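Local coordinates for protein ECF RNA polymerase sigma factor SigD (Mycobacterium tuberculosis, PDB 3VFZ) that probably directs RNA polymerase to specific promoters as an extracytoplasmic function sigma factor, this piece being its -35 promoter-binding domain, at residues 37-42 against 62-67. Sequence-based numbering, arbitrary orientation.
Sequences REILIL and GAVRVA
Ala-67, whose methyl faces Ile-39 across the contact, donates its backbone N to O of Ala-63 at 2.9 Å within its own helix. No hydrogen bond runs between 37-42 and 62-67; the contact illustrates how one branched side chain can supply all of one side of an apolar contact between two segments. Ile-39 points at the partner helix and offers two methyls. Its CG1 lies beside the backbone N (chi1 -77°), and the extended second torsion (chi2 166°) carries CD1 out to meet CB of Ala-67 at 3.6 Å, ordinary van der Waals packing. CD1 also lies 4.2 Å from CG2 of Val-64. The other branch, CG2, stands anti to the backbone N and approaches Val-64 CG1 at 4.0 Å, so both valine methyls border the isoleucine and the two side chains meet at a slant. The CA atoms of Ile-39 and Val-64, the nearest pair between the segments, are 7.1 Å apart. Both residues are buried in this region 4 domain, where 62-67 belongs to the probable helix-turn-helix motif. Helix 34-46 packs on helix 61-80 through Ile-39 and Leu-40, which touches Ala-71 and Leu-75, and on helix 50-57 through Leu-42; Val-64 meets Ala-54 there, placing the contact in the core the three helices share.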
ATOM      1  N   ARG A  37      -2.094   2.403  -2.625  1.00 32.07           N
ATOM      2  CA  ARG A  37      -1.110   1.911  -3.592  1.00 33.14           C
ATOM      3  C   ARG A  37       0.211   2.616  -3.364  1.00 29.36           C
ATOM      4  O   ARG A  37       1.273   1.997  -3.311  1.00 29.03           O
ATOM      5  CB  ARG A  37      -1.568   2.173  -5.026  1.00 33.93           C
ATOM      6  CG  ARG A  37      -2.760   1.357  -5.460  1.00 43.40           C
ATOM      7  CD  ARG A  37      -3.392   1.932  -6.727  1.00 46.17           C
ATOM      8  NE  ARG A  37      -2.479   1.895  -7.867  1.00 50.75           N
ATOM      9  CZ  ARG A  37      -2.780   2.372  -9.075  1.00 61.34           C
ATOM     10  NH1 ARG A  37      -3.967   2.929  -9.285  1.00 57.40           N
ATOM     11  NH2 ARG A  37      -1.898   2.302 -10.068  1.00 60.73           N
ATOM     12  N   GLU A  38       0.122   3.933  -3.235  1.00 27.98           N
ATOM     13  CA  GLU A  38       1.273   4.774  -3.022  1.00 26.05           C
ATOM     14  C   GLU A  38       2.021   4.364  -1.759  1.00 26.45           C
ATOM     15  O   GLU A  38       3.244   4.229  -1.757  1.00 23.56           O
ATOM     16  CB  GLU A  38       0.780   6.218  -2.910  1.00 29.43           C
ATOM     17  CG  GLU A  38       1.786   7.188  -2.396  1.00 33.21           C
ATOM     18  CD  GLU A  38       1.203   8.581  -2.318  1.00 43.04           C
ATOM     19  OE1 GLU A  38       0.065   8.726  -1.807  1.00 36.96           O
ATOM     20  OE2 GLU A  38       1.874   9.517  -2.787  1.00 46.36           O
ATOM     21  N   ILE A  39       1.277   4.151  -0.677  1.00 25.83           N
ATOM     22  CA  ILE A  39       1.884   3.744   0.596  1.00 23.46           C
ATOM     23  C   ILE A  39       2.601   2.397   0.490  1.00 25.85           C
ATOM     24  O   ILE A  39       3.741   2.251   0.942  1.00 22.34           O
ATOM     25  CB  ILE A  39       0.826   3.741   1.747  1.00 24.52           C
ATOM     26  CG1 ILE A  39       0.579   5.181   2.184  1.00 27.00           C
ATOM     27  CG2 ILE A  39       1.293   2.905   2.917  1.00 25.29           C
ATOM     28  CD1 ILE A  39      -0.662   5.349   3.066  1.00 34.67           C
ATOM     29  N   LEU A  40       1.946   1.408  -0.107  1.00 24.01           N
ATOM     30  CA  LEU A  40       2.561   0.082  -0.219  1.00 20.80           C
ATOM     31  C   LEU A  40       3.816   0.122  -1.079  1.00 19.84           C
ATOM     32  O   LEU A  40       4.821  -0.498  -0.733  1.00 25.18           O
ATOM     33  CB  LEU A  40       1.582  -0.953  -0.774  1.00 21.41           C
ATOM     34  CG  LEU A  40       0.407  -1.343   0.127  1.00 26.11           C
ATOM     35  CD1 LEU A  40      -0.313  -2.577  -0.441  1.00 28.65           C
ATOM     36  CD2 LEU A  40       0.914  -1.645   1.537  1.00 32.20           C
ATOM     37  N   ILE A  41       3.764   0.842  -2.198  1.00 21.21           N
ATOM     38  CA  ILE A  41       4.958   0.961  -3.042  1.00 22.41           C
ATOM     39  C   ILE A  41       6.118   1.604  -2.270  1.00 21.67           C
ATOM     40  O   ILE A  41       7.248   1.097  -2.294  1.00 23.94           O
ATOM     41  CB  ILE A  41       4.674   1.704  -4.345  1.00 23.28           C
ATOM     42  CG1 ILE A  41       3.674   0.925  -5.204  1.00 23.85           C
ATOM     43  CG2 ILE A  41       5.959   1.929  -5.128  1.00 32.03           C
ATOM     44  CD1 ILE A  41       3.179   1.750  -6.417  1.00 24.83           C
ATOM     45  N   LEU A  42       5.835   2.709  -1.584  1.00 22.55           N
ATOM     46  CA  LEU A  42       6.840   3.413  -0.772  1.00 23.80           C
ATOM     47  C   LEU A  42       7.433   2.565   0.367  1.00 26.11           C
ATOM     48  O   LEU A  42       8.666   2.519   0.547  1.00 29.32           O
ATOM     49  CB  LEU A  42       6.259   4.726  -0.233  1.00 23.69           C
ATOM     50  CG  LEU A  42       6.041   5.835  -1.284  1.00 30.85           C
ATOM     51  CD1 LEU A  42       5.457   7.102  -0.640  1.00 28.47           C
ATOM     52  CD2 LEU A  42       7.345   6.181  -2.028  1.00 24.60           C
ATOM     53  N   GLY A  62       0.178   7.280  12.074  1.00 41.90           N
ATOM     54  CA  GLY A  62      -1.032   6.552  12.414  1.00 43.28           C
ATOM     55  C   GLY A  62      -1.913   6.316  11.204  1.00 38.34           C
ATOM     56  O   GLY A  62      -2.430   5.220  11.020  1.00 35.93           O
ATOM     57  N   ALA A  63      -2.086   7.338  10.370  1.00 32.78           N
ATOM     58  CA  ALA A  63      -2.890   7.184   9.164  1.00 34.56           C
ATOM     59  C   ALA A  63      -2.234   6.186   8.196  1.00 32.51           C
ATOM     60  O   ALA A  63      -2.914   5.392   7.559  1.00 32.01           O
ATOM     61  CB  ALA A  63      -3.106   8.534   8.485  1.00 41.84           C
ATOM     62  N   VAL A  64      -0.911   6.223   8.101  1.00 29.70           N
ATOM     63  CA  VAL A  64      -0.194   5.291   7.226  1.00 28.19           C
ATOM     64  C   VAL A  64      -0.376   3.854   7.732  1.00 27.61           C
ATOM     65  O   VAL A  64      -0.656   2.954   6.953  1.00 30.53           O
ATOM     66  CB  VAL A  64       1.300   5.659   7.103  1.00 31.53           C
ATOM     67  CG1 VAL A  64       2.090   4.503   6.479  1.00 36.69           C
ATOM     68  CG2 VAL A  64       1.477   6.938   6.267  1.00 31.05           C
ATOM     69  N   ARG A  65      -0.257   3.645   9.041  1.00 29.94           N
ATOM     70  CA  ARG A  65      -0.505   2.321   9.608  1.00 31.35           C
ATOM     71  C   ARG A  65      -1.919   1.803   9.314  1.00 30.69           C
ATOM     72  O   ARG A  65      -2.097   0.646   8.953  1.00 30.69           O
ATOM     73  CB  ARG A  65      -0.267   2.315  11.119  1.00 36.19           C
ATOM     74  CG  ARG A  65       1.190   2.308  11.544  1.00 40.81           C
ATOM     75  CD  ARG A  65       1.289   2.186  13.078  1.00 47.94           C
ATOM     76  NE  ARG A  65       2.389   2.979  13.613  1.00 65.94           N
ATOM     77  CZ  ARG A  65       2.237   4.092  14.323  1.00 74.28           C
ATOM     78  NH1 ARG A  65       1.023   4.543  14.610  1.00 74.73           N
ATOM     79  NH2 ARG A  65       3.302   4.750  14.758  1.00 78.77           N
ATOM     80  N   VAL A  66      -2.925   2.657   9.479  1.00 29.61           N
ATOM     81  CA  VAL A  66      -4.306   2.264   9.188  1.00 27.53           C
ATOM     82  C   VAL A  66      -4.518   1.917   7.726  1.00 25.90           C
ATOM     83  O   VAL A  66      -5.144   0.909   7.402  1.00 28.01           O
ATOM     84  CB  VAL A  66      -5.293   3.383   9.566  1.00 37.18           C
ATOM     85  CG1 VAL A  66      -6.699   3.028   9.111  1.00 42.72           C
ATOM     86  CG2 VAL A  66      -5.253   3.616  11.055  1.00 36.62           C
ATOM     87  N   ALA A  67      -3.996   2.765   6.841  1.00 26.37           N
ATOM     88  CA  ALA A  67      -4.057   2.506   5.408  1.00 25.02           C
ATOM     89  C   ALA A  67      -3.371   1.189   5.038  1.00 24.73           C
ATOM     90  O   ALA A  67      -3.816   0.489   4.135  1.00 27.93           O
ATOM     91  CB  ALA A  67      -3.402   3.671   4.641  1.00 30.16           C
TER